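Local coordinates for protein folylpolyglutamate synthase (FolC) (PDB 6K8C) that probably catalyses ATP-dependent glutamate addition, both to dihydropteroate to form dihydrofolate and to tetrahydrofolates to lengthen their polyglutamate tails, at residues 334-339 with 352-357; 82-87 with 380-385; 228-231 with 235-238; 276-279 with 283-286. All coordinates share one frame; numbering follows the deposited sequence.

Contact 1: residues 334-339 with 352-357; sequences VLILEL and GILETL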
# COMPACT_ATOMS: atom_id res chain seq x y z
N VAL A 334 6.98 11.23 -23.55
CA VAL A 334 7.00 11.28 -22.10
C VAL A 334 6.88 12.74 -21.66
O VAL A 334 7.66 13.59 -22.10
CB VAL A 334 8.28 10.66 -21.52
CG1 VAL A 334 8.26 10.73 -19.99
CG2 VAL A 334 8.44 9.21 -21.99
N LEU A 335 5.90 13.02 -20.81
CA LEU A 335 5.78 14.32 -20.17
C LEU A 335 6.24 14.16 -18.72
O LEU A 335 5.60 13.47 -17.93
CB LEU A 335 4.35 14.84 -20.24
CG LEU A 335 3.80 15.08 -21.66
CD1 LEU A 335 2.36 15.58 -21.61
CD2 LEU A 335 4.69 16.06 -22.43
N ILE A 336 7.37 14.79 -18.39
CA ILE A 336 7.90 14.68 -17.04
C ILE A 336 7.07 15.54 -16.10
O ILE A 336 6.87 16.73 -16.34
CB ILE A 336 9.38 15.10 -17.01
CG1 ILE A 336 10.19 14.30 -18.03
CG2 ILE A 336 9.94 14.94 -15.60
CD1 ILE A 336 11.54 14.90 -18.35
N LEU A 337 6.57 14.92 -15.02
CA LEU A 337 5.82 15.63 -13.99
C LEU A 337 6.81 16.19 -12.98
O LEU A 337 7.24 15.50 -12.05
CB LEU A 337 4.79 14.72 -13.32
CG LEU A 337 3.76 15.43 -12.44
CD1 LEU A 337 2.93 16.38 -13.26
CD2 LEU A 337 2.87 14.43 -11.72
N GLU A 338 7.18 17.46 -13.17
CA GLU A 338 8.13 18.14 -12.31
C GLU A 338 7.76 17.97 -10.84
O GLU A 338 6.64 18.31 -10.43
CB GLU A 338 8.17 19.63 -12.67
CG GLU A 338 9.43 20.35 -12.24
CD GLU A 338 9.93 21.29 -13.31
OE1 GLU A 338 9.16 22.19 -13.70
OE2 GLU A 338 11.09 21.14 -13.75
N LEU A 339 8.69 17.42 -10.06
CA LEU A 339 8.54 17.28 -8.62
C LEU A 339 9.85 17.69 -7.96
O LEU A 339 10.93 17.28 -8.41
CB LEU A 339 8.19 15.84 -8.22
CG LEU A 339 6.76 15.36 -8.48
CD1 LEU A 339 6.72 13.85 -8.53
CD2 LEU A 339 5.81 15.90 -7.43
N GLY A 352 18.52 12.24 -19.63
CA GLY A 352 19.53 11.44 -20.30
C GLY A 352 19.09 10.01 -20.53
O GLY A 352 19.46 9.40 -21.54
N ILE A 353 18.31 9.46 -19.60
CA ILE A 353 17.76 8.12 -19.80
C ILE A 353 16.80 8.12 -20.98
O ILE A 353 16.83 7.23 -21.84
CB ILE A 353 17.07 7.63 -18.51
CG1 ILE A 353 18.11 7.46 -17.40
CG2 ILE A 353 16.31 6.33 -18.76
CD1 ILE A 353 17.50 7.31 -16.02
N LEU A 354 15.93 9.13 -21.04
CA LEU A 354 14.97 9.22 -22.14
C LEU A 354 15.68 9.41 -23.47
O LEU A 354 15.23 8.89 -24.50
CB LEU A 354 13.98 10.36 -21.87
CG LEU A 354 13.13 10.13 -20.63
CD1 LEU A 354 12.57 11.43 -20.08
CD2 LEU A 354 12.00 9.15 -20.94
N GLU A 355 16.80 10.14 -23.47
CA GLU A 355 17.55 10.32 -24.70
C GLU A 355 18.24 9.02 -25.11
O GLU A 355 18.25 8.66 -26.29
CB GLU A 355 18.56 11.46 -24.54
CG GLU A 355 17.95 12.84 -24.78
CD GLU A 355 18.71 13.95 -24.09
OE1 GLU A 355 19.92 13.79 -23.85
OE2 GLU A 355 18.09 15.00 -23.78
N THR A 356 18.82 8.29 -24.15
CA THR A 356 19.37 6.98 -24.45
C THR A 356 18.32 6.07 -25.07
O THR A 356 18.60 5.31 -26.00
CB THR A 356 19.95 6.33 -23.19
OG1 THR A 356 21.05 7.11 -22.70
CG2 THR A 356 20.41 4.91 -23.47
N LEU A 357 17.08 6.15 -24.58
CA LEU A 357 16.02 5.27 -25.05
C LEU A 357 15.38 5.74 -26.35
O LEU A 357 14.65 4.96 -26.97
CB LEU A 357 14.96 5.12 -23.96
CG LEU A 357 15.42 4.20 -22.83
CD1 LEU A 357 14.52 4.32 -21.62
CD2 LEU A 357 15.50 2.75 -23.31

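Contact 2: residues 82-87 with 380-385; sequences PHVFEF and LVANAF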
# COMPACT_ATOMS: atom_id res chain seq x y z
N PRO A 82 -0.03 5.35 1.76
CA PRO A 82 -0.86 6.54 1.97
C PRO A 82 -2.13 6.42 1.16
O PRO A 82 -2.66 5.32 1.05
CB PRO A 82 0.03 7.68 1.46
CG PRO A 82 0.79 7.05 0.33
CD PRO A 82 0.95 5.57 0.68
N HIS A 83 -2.62 7.51 0.58
CA HIS A 83 -3.79 7.45 -0.27
C HIS A 83 -3.48 8.10 -1.61
O HIS A 83 -2.52 8.87 -1.74
CB HIS A 83 -5.01 8.11 0.39
CG HIS A 83 -4.84 9.57 0.66
ND1 HIS A 83 -4.48 10.06 1.90
CD2 HIS A 83 -5.02 10.65 -0.13
CE1 HIS A 83 -4.43 11.38 1.85
NE2 HIS A 83 -4.75 11.76 0.63
N VAL A 84 -4.28 7.77 -2.61
CA VAL A 84 -4.10 8.31 -3.95
C VAL A 84 -4.94 9.57 -4.12
O VAL A 84 -4.41 10.65 -4.41
CB VAL A 84 -4.47 7.28 -5.03
CG1 VAL A 84 -4.29 7.89 -6.42
CG2 VAL A 84 -3.64 6.02 -4.87
N PHE A 85 -6.25 9.44 -3.94
CA PHE A 85 -7.19 10.52 -4.18
C PHE A 85 -7.79 11.08 -2.89
O PHE A 85 -7.79 12.30 -2.70
CB PHE A 85 -8.33 10.06 -5.10
CG PHE A 85 -7.84 9.40 -6.37
CD1 PHE A 85 -7.27 10.16 -7.39
CD2 PHE A 85 -7.95 8.03 -6.54
CE1 PHE A 85 -6.83 9.56 -8.55
CE2 PHE A 85 -7.51 7.43 -7.71
CZ PHE A 85 -6.95 8.20 -8.72
N GLU A 86 -8.31 10.22 -2.01
CA GLU A 86 -8.98 10.67 -0.80
C GLU A 86 -8.40 9.96 0.42
O GLU A 86 -8.00 8.80 0.34
CB GLU A 86 -10.49 10.41 -0.82
CG GLU A 86 -11.23 10.86 -2.06
CD GLU A 86 -12.56 10.16 -2.21
OE1 GLU A 86 -13.27 10.01 -1.19
OE2 GLU A 86 -12.89 9.74 -3.33
N PHE A 87 -8.40 10.68 1.54
CA PHE A 87 -7.92 10.13 2.81
C PHE A 87 -8.65 8.85 3.19
O PHE A 87 -8.05 7.93 3.76
CB PHE A 87 -8.08 11.18 3.92
CG PHE A 87 -7.64 10.72 5.29
CD1 PHE A 87 -6.29 10.66 5.61
CD2 PHE A 87 -8.57 10.35 6.25
CE1 PHE A 87 -5.88 10.23 6.86
CE2 PHE A 87 -8.16 9.93 7.51
CZ PHE A 87 -6.81 9.87 7.82
N LEU A 380 3.21 9.61 -5.11
CA LEU A 380 3.43 11.05 -5.21
C LEU A 380 3.08 11.56 -6.60
O LEU A 380 2.38 12.57 -6.75
CB LEU A 380 4.88 11.38 -4.86
CG LEU A 380 5.41 12.77 -5.22
CD1 LEU A 380 4.64 13.86 -4.48
CD2 LEU A 380 6.90 12.87 -4.91
N VAL A 381 3.56 10.87 -7.64
CA VAL A 381 3.29 11.30 -9.01
C VAL A 381 1.79 11.31 -9.28
O VAL A 381 1.25 12.26 -9.86
CB VAL A 381 4.03 10.40 -10.01
CG1 VAL A 381 3.41 10.51 -11.39
CG2 VAL A 381 5.51 10.77 -10.06
N ALA A 382 1.08 10.26 -8.84
CA ALA A 382 -0.35 10.17 -9.12
C ALA A 382 -1.13 11.21 -8.33
O ALA A 382 -2.05 11.84 -8.87
CB ALA A 382 -0.86 8.77 -8.80
N ASN A 383 -0.78 11.41 -7.06
CA ASN A 383 -1.52 12.37 -6.24
C ASN A 383 -1.23 13.80 -6.68
O ASN A 383 -2.14 14.64 -6.68
CB ASN A 383 -1.18 12.17 -4.76
CG ASN A 383 -1.78 13.25 -3.88
OD1 ASN A 383 -1.11 14.22 -3.53
ND2 ASN A 383 -3.05 13.09 -3.54
N ALA A 384 0.01 14.09 -7.06
CA ALA A 384 0.34 15.43 -7.54
C ALA A 384 -0.31 15.72 -8.89
O ALA A 384 -0.75 16.84 -9.14
CB ALA A 384 1.86 15.61 -7.62
N PHE A 385 -0.37 14.72 -9.77
CA PHE A 385 -1.12 14.89 -11.01
C PHE A 385 -2.59 15.17 -10.71
O PHE A 385 -3.21 16.04 -11.34
CB PHE A 385 -1.02 13.65 -11.89
CG PHE A 385 -1.98 13.67 -13.04
CD1 PHE A 385 -1.68 14.37 -14.20
CD2 PHE A 385 -3.22 13.04 -12.95
CE1 PHE A 385 -2.57 14.41 -15.25
CE2 PHE A 385 -4.11 13.08 -14.00
CZ PHE A 385 -3.78 13.77 -15.16

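Contact 3: residues 228-231 with 235-238; sequences RDYI and HLAR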
# COMPACT_ATOMS: atom_id res chain seq x y z
N ARG A 228 -2.25 -19.43 -10.03
CA ARG A 228 -2.07 -19.13 -11.45
C ARG A 228 -3.40 -19.02 -12.16
O ARG A 228 -3.61 -18.10 -12.96
CB ARG A 228 -1.20 -20.20 -12.12
CG ARG A 228 0.27 -20.10 -11.80
CD ARG A 228 1.15 -20.05 -13.04
NE ARG A 228 2.57 -19.96 -12.69
CZ ARG A 228 3.18 -18.84 -12.30
NH1 ARG A 228 2.50 -17.70 -12.20
NH2 ARG A 228 4.47 -18.86 -12.01
N ASP A 229 -4.32 -19.94 -11.89
CA ASP A 229 -5.63 -19.92 -12.55
C ASP A 229 -6.40 -18.67 -12.19
O ASP A 229 -7.01 -18.03 -13.06
CB ASP A 229 -6.42 -21.17 -12.17
CG ASP A 229 -5.90 -22.43 -12.84
OD1 ASP A 229 -5.00 -22.32 -13.70
OD2 ASP A 229 -6.38 -23.53 -12.52
N TYR A 230 -6.39 -18.29 -10.92
CA TYR A 230 -7.08 -17.07 -10.49
C TYR A 230 -6.51 -15.85 -11.20
O TYR A 230 -7.26 -15.00 -11.70
CB TYR A 230 -6.97 -16.92 -8.97
CG TYR A 230 -7.40 -15.57 -8.45
CD1 TYR A 230 -8.74 -15.30 -8.19
CD2 TYR A 230 -6.47 -14.56 -8.21
CE1 TYR A 230 -9.14 -14.06 -7.71
CE2 TYR A 230 -6.86 -13.33 -7.73
CZ TYR A 230 -8.19 -13.07 -7.48
OH TYR A 230 -8.57 -11.84 -7.00
N ILE A 231 -5.18 -15.75 -11.28
CA ILE A 231 -4.56 -14.59 -11.91
C ILE A 231 -4.91 -14.52 -13.40
O ILE A 231 -5.22 -13.45 -13.93
CB ILE A 231 -3.03 -14.61 -11.69
CG1 ILE A 231 -2.70 -14.45 -10.20
CG2 ILE A 231 -2.37 -13.51 -12.49
CD1 ILE A 231 -3.05 -13.08 -9.63
N HIS A 235 -7.03 -11.69 -15.56
CA HIS A 235 -5.99 -10.86 -16.17
C HIS A 235 -5.38 -9.89 -15.16
O HIS A 235 -5.21 -8.70 -15.42
CB HIS A 235 -6.54 -10.11 -17.39
CG HIS A 235 -7.16 -11.02 -18.42
ND1 HIS A 235 -8.21 -10.63 -19.23
CD2 HIS A 235 -6.87 -12.29 -18.77
CE1 HIS A 235 -8.54 -11.62 -20.03
NE2 HIS A 235 -7.74 -12.65 -19.77
N LEU A 236 -5.03 -10.43 -13.99
CA LEU A 236 -4.46 -9.65 -12.89
C LEU A 236 -2.94 -9.67 -12.90
O LEU A 236 -2.32 -9.79 -11.84
CB LEU A 236 -4.99 -10.16 -11.56
CG LEU A 236 -6.48 -9.98 -11.27
CD1 LEU A 236 -6.90 -10.78 -10.04
CD2 LEU A 236 -6.83 -8.51 -11.10
N ALA A 237 -2.30 -9.54 -14.07
CA ALA A 237 -0.84 -9.47 -14.12
C ALA A 237 -0.30 -8.26 -13.37
O ALA A 237 0.91 -8.20 -13.09
CB ALA A 237 -0.36 -9.43 -15.57
N ARG A 238 -1.16 -7.29 -13.05
CA ARG A 238 -0.71 -6.12 -12.30
C ARG A 238 -0.15 -6.51 -10.93
O ARG A 238 0.72 -5.81 -10.40
CB ARG A 238 -1.88 -5.14 -12.14
CG ARG A 238 -1.58 -3.93 -11.25
CD ARG A 238 -0.45 -3.12 -11.84
NE ARG A 238 -0.07 -1.97 -11.03
CZ ARG A 238 0.65 -2.03 -9.92
NH1 ARG A 238 1.06 -3.21 -9.45
NH2 ARG A 238 0.96 -0.93 -9.27

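Contact 4: residues 276-279 with 283-286; sequences ELLS and LIDV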
# COMPACT_ATOMS: atom_id res chain seq x y z
N GLU A 276 -5.93 2.17 -12.93
CA GLU A 276 -7.22 2.83 -12.72
C GLU A 276 -7.48 3.84 -13.83
O GLU A 276 -6.66 4.72 -14.08
CB GLU A 276 -7.25 3.52 -11.36
CG GLU A 276 -8.58 4.23 -11.08
CD GLU A 276 -8.98 4.12 -9.62
OE1 GLU A 276 -9.68 5.03 -9.14
OE2 GLU A 276 -8.60 3.13 -8.97
N LEU A 277 -8.63 3.70 -14.49
CA LEU A 277 -9.06 4.66 -15.51
C LEU A 277 -9.74 5.82 -14.80
O LEU A 277 -10.92 5.74 -14.45
CB LEU A 277 -10.00 4.00 -16.51
CG LEU A 277 -9.47 3.58 -17.88
CD1 LEU A 277 -10.62 3.21 -18.79
CD2 LEU A 277 -8.61 4.66 -18.51
N LEU A 278 -8.99 6.90 -14.57
CA LEU A 278 -9.58 8.09 -13.98
C LEU A 278 -10.62 8.71 -14.90
O LEU A 278 -11.64 9.24 -14.45
CB LEU A 278 -8.50 9.12 -13.65
CG LEU A 278 -8.94 10.43 -13.00
CD1 LEU A 278 -9.43 10.20 -11.59
CD2 LEU A 278 -7.80 11.45 -13.02
N SER A 279 -10.38 8.64 -16.20
CA SER A 279 -11.27 9.21 -17.20
C SER A 279 -11.12 8.36 -18.45
O SER A 279 -10.28 7.45 -18.49
CB SER A 279 -10.93 10.68 -17.47
OG SER A 279 -9.73 10.80 -18.21
N LEU A 283 -5.24 6.88 -17.68
CA LEU A 283 -4.96 5.72 -16.85
C LEU A 283 -3.95 6.12 -15.79
O LEU A 283 -2.97 6.82 -16.08
CB LEU A 283 -4.43 4.57 -17.72
CG LEU A 283 -4.12 3.20 -17.12
CD1 LEU A 283 -5.39 2.49 -16.66
CD2 LEU A 283 -3.38 2.35 -18.15
N ILE A 284 -4.19 5.70 -14.54
CA ILE A 284 -3.38 6.11 -13.40
C ILE A 284 -2.89 4.87 -12.67
O ILE A 284 -3.66 3.93 -12.44
CB ILE A 284 -4.16 7.03 -12.44
CG1 ILE A 284 -4.39 8.40 -13.07
CG2 ILE A 284 -3.42 7.18 -11.12
CD1 ILE A 284 -4.77 9.47 -12.07
N ASP A 285 -1.61 4.87 -12.29
CA ASP A 285 -1.05 3.75 -11.54
C ASP A 285 0.09 4.26 -10.67
O ASP A 285 0.98 4.96 -11.15
CB ASP A 285 -0.57 2.64 -12.47
CG ASP A 285 -0.24 1.36 -11.73
OD1 ASP A 285 0.82 1.31 -11.08
OD2 ASP A 285 -1.06 0.42 -11.79
N VAL A 286 0.06 3.88 -9.38
CA VAL A 286 1.04 4.37 -8.42
C VAL A 286 2.31 3.53 -8.39
O VAL A 286 3.20 3.79 -7.57
CB VAL A 286 0.45 4.41 -7.00
CG1 VAL A 286 -0.70 5.40 -6.95
CG2 VAL A 286 -0.01 3.02 -6.58

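Contact 1: residues 334-339 with 352-357
Val-334 and Leu-354 mark the nearest approach of the two backbones, with 8.2 Å between their CA atoms. Residues 334-336 form the extended end of a strand, after which the chain runs on as a loop to Leu-339. Residues 352-357 are helical, with Thr-356 N bonded to Gly-352 O at 2.9 Å. At this spacing the main chains stay apart and side chains alone meet, burying 116 Å² in all. Val-334 and Ile-336, two residues apart on the strand, direct their CB atoms to the helix, while Leu-335 between them turns to the other side of the sheet.

Leu-354 is the one helix residue that bridges the gap, and it does so with a forked end. With CG anti to its own carbonyl carbon (chi1 -64°), its two methyls are shared between the strand residues. CD2 lies 3.7 Å from Val-334 CG2 and also comes within 4.1 Å of Val-334 CB, the two side chains crossing at a slant. CD1 meets Ile-336 CD1 at 4.0 Å, where the leucine and isoleucine side chains run antiparallel past one another. All three residues are buried and the contact is purely apolar.

This is the strand-to-helix step of a beta-alpha-beta crossover, in which helix 347-357 links the parallel neighbours 331-336 and 361-363. Tyr-361 of the second strand touches both Ile-336 and Leu-354, Leu-359 in the connecting loop closes over Val-334 and Leu-354, and Leu-324 of helix 320-327 packs against Leu-354 as the next helix on this face.

Contact 2: residues 82-87 with 380-385
The carbonyl oxygen of Val-84 receives the side-chain amide of Asn-383, with ND2 2.9 Å from Val-84 O and an almost straight N-H...O angle of 176°. The oxygen lies in the plane of the Asn-383 amide, whereas the donor is tilted 31° from the carbonyl plane of Val-84. With CG of Asn-383 anti to the backbone N (chi1 173°), the amide lies beside the carbonyl oxygen of Val-84. Its CB lies 3.6 Å from the same Val-84 O, adding a van der Waals contact beside the bond. The other end of the amide, OD1, has a weak hydrogen bond from Lys-387 NZ, one turn further along helix 379-390.

Beside this polar link is a small apolar one: Val-84 CG1 faces Ala-382 CB at 4.3 Å. The same CG1 lies 3.4 Å above the ring plane of Phe-85, over its centre, so the methyl touches the ring face and, from another direction, Ala-382. Phe-85 in turn meets Tyr-386 of the helix edge-to-face. The loop's own shape owes much to Glu-89, whose carboxylate accepts bonds from the backbone N of Val-84, Phe-85 and Glu-86.

The contact joins the loop between strands 76-79 and 91-93, in the Mur ligase middle domain, to the C-terminal helix 379-390 packed on the second sheet. The two segments bury 154 Å² between them. Packing of the loop on Ile-284 and Val-286 adds to the junction, whose chemistry here is one directional hydrogen bond from a neutral side-chain amide to a main-chain oxygen, with one methyl contact beside it.

Contact 3: residues 228-231 with 235-238
His-235 follows helix 225-234 directly, and its N stands 3.0 Å from Ile-231 O in the last turn. With a positive phi of 53° it is the first residue to leave helical geometry, and its CB points away from the helix to an exposed position. Leu-236 comes next and carries most of this segment's share of the contact. Its N donates to Ile-231 O at 3.0 Å, at an N-H...O angle of 168° and in the carbonyl plane. This 6→1 bond, with the positive phi of His-235 and a second bond back into the last turn, makes a Schellman motif, the common C-terminal end of a helix. The apolar pairing that often goes with that motif is present as well: Leu-236 CB meets Ile-231 CD1 at 4.0 Å, the two side chains crossing at about a right angle. Ile-231 CG2 also lies 3.8 Å from Leu-236 O.

Further out, Leu-236 CD1 touches the Tyr-230 ring obliquely, 3.4 Å from CE2 and 3.6 Å from OH. Tyr-230 gets there with CG anti to its backbone N (chi1 169°), and its hydroxyl is hydrogen-bonded to Lys-267 O, which helps hold the far end of the ring. Ala-237 adds little, its N lying 4.3 Å from Ile-231 CG2. Arg-238 has already moved off from the helix; its NE forms a salt bridge with Asp-285, and its NH1 a weak hydrogen bond to a citrate probably from the crystallisation liquor.

Contact 4: residues 276-279 with 283-286
Glu-276 and Ile-284 form an antiparallel hydrogen-bonded pair through two backbone bonds. Glu-276 N donates to Ile-284 O at 2.9 Å, and Ile-284 N returns to Glu-276 O at 2.7 Å, the first the straighter (171° against 154° at the hydrogen). Glu-276 O has further company: Leu-283 CA makes a CA-H...O contact with it at 3.4 Å, and Leu-283 CD1 lies 3.6 Å away. The neighbouring pair, Leu-277 with Leu-283, is non-hydrogen-bonded, and its CA atoms are 4.4 Å apart.

Apolar contacts occur on both faces. On the side of Leu-277 and Leu-283, Leu-277 CD2 rests 4.3 Å from Leu-283 CB. On the side of Glu-276 and Ile-284, Leu-278 leans in so that its CD2 is 3.7 Å from Ile-284 CD1, and CB of Leu-278 also approaches the same isoleucine methyl.

The carboxylate of Glu-276 turns off to accept a hydrogen bond from Gly-273 N at OE2. Asp-285 is likewise tied down from outside, OD1 by Gly-287 N and OD2 by Cys-275 N and, as a salt bridge, Arg-238 NE.

At Leu-278 the chain turns a corner: with Ser-279 it faces the single residue Ile-282, a classic beta bulge. The whole is a bulged beta hairpin at the margin of the C-terminal Mur ligase sheet, where 276-279 is an edge strand and 282-285 continues the sheet onto 373-376.

How the contacts relate
Contacts 1 and 4 lie on the C-terminal sheet, about 20 Å apart between centres, and helix 379-390 of contact 2 packs against both. Leu-339 CD1 of contact 1 touches Val-381 CG2 at 3.6 Å. From contact 4, Ile-284 CG2 meets Ala-382 CB at 3.8 Å and Val-286 CG1 meets Val-84 CG2 at 3.6 Å, so residues 283-286 touch both the helix and the loop. Contact 3, about 26 Å from contact 2 between centres, lies within the other lobe, but its Arg-238 NE crosses to Asp-285 OD2 of contact 4 in a salt bridge of 2.7 Å. Contact 2 and this bridge both join the lobes between which Mur ligases bind their substrates.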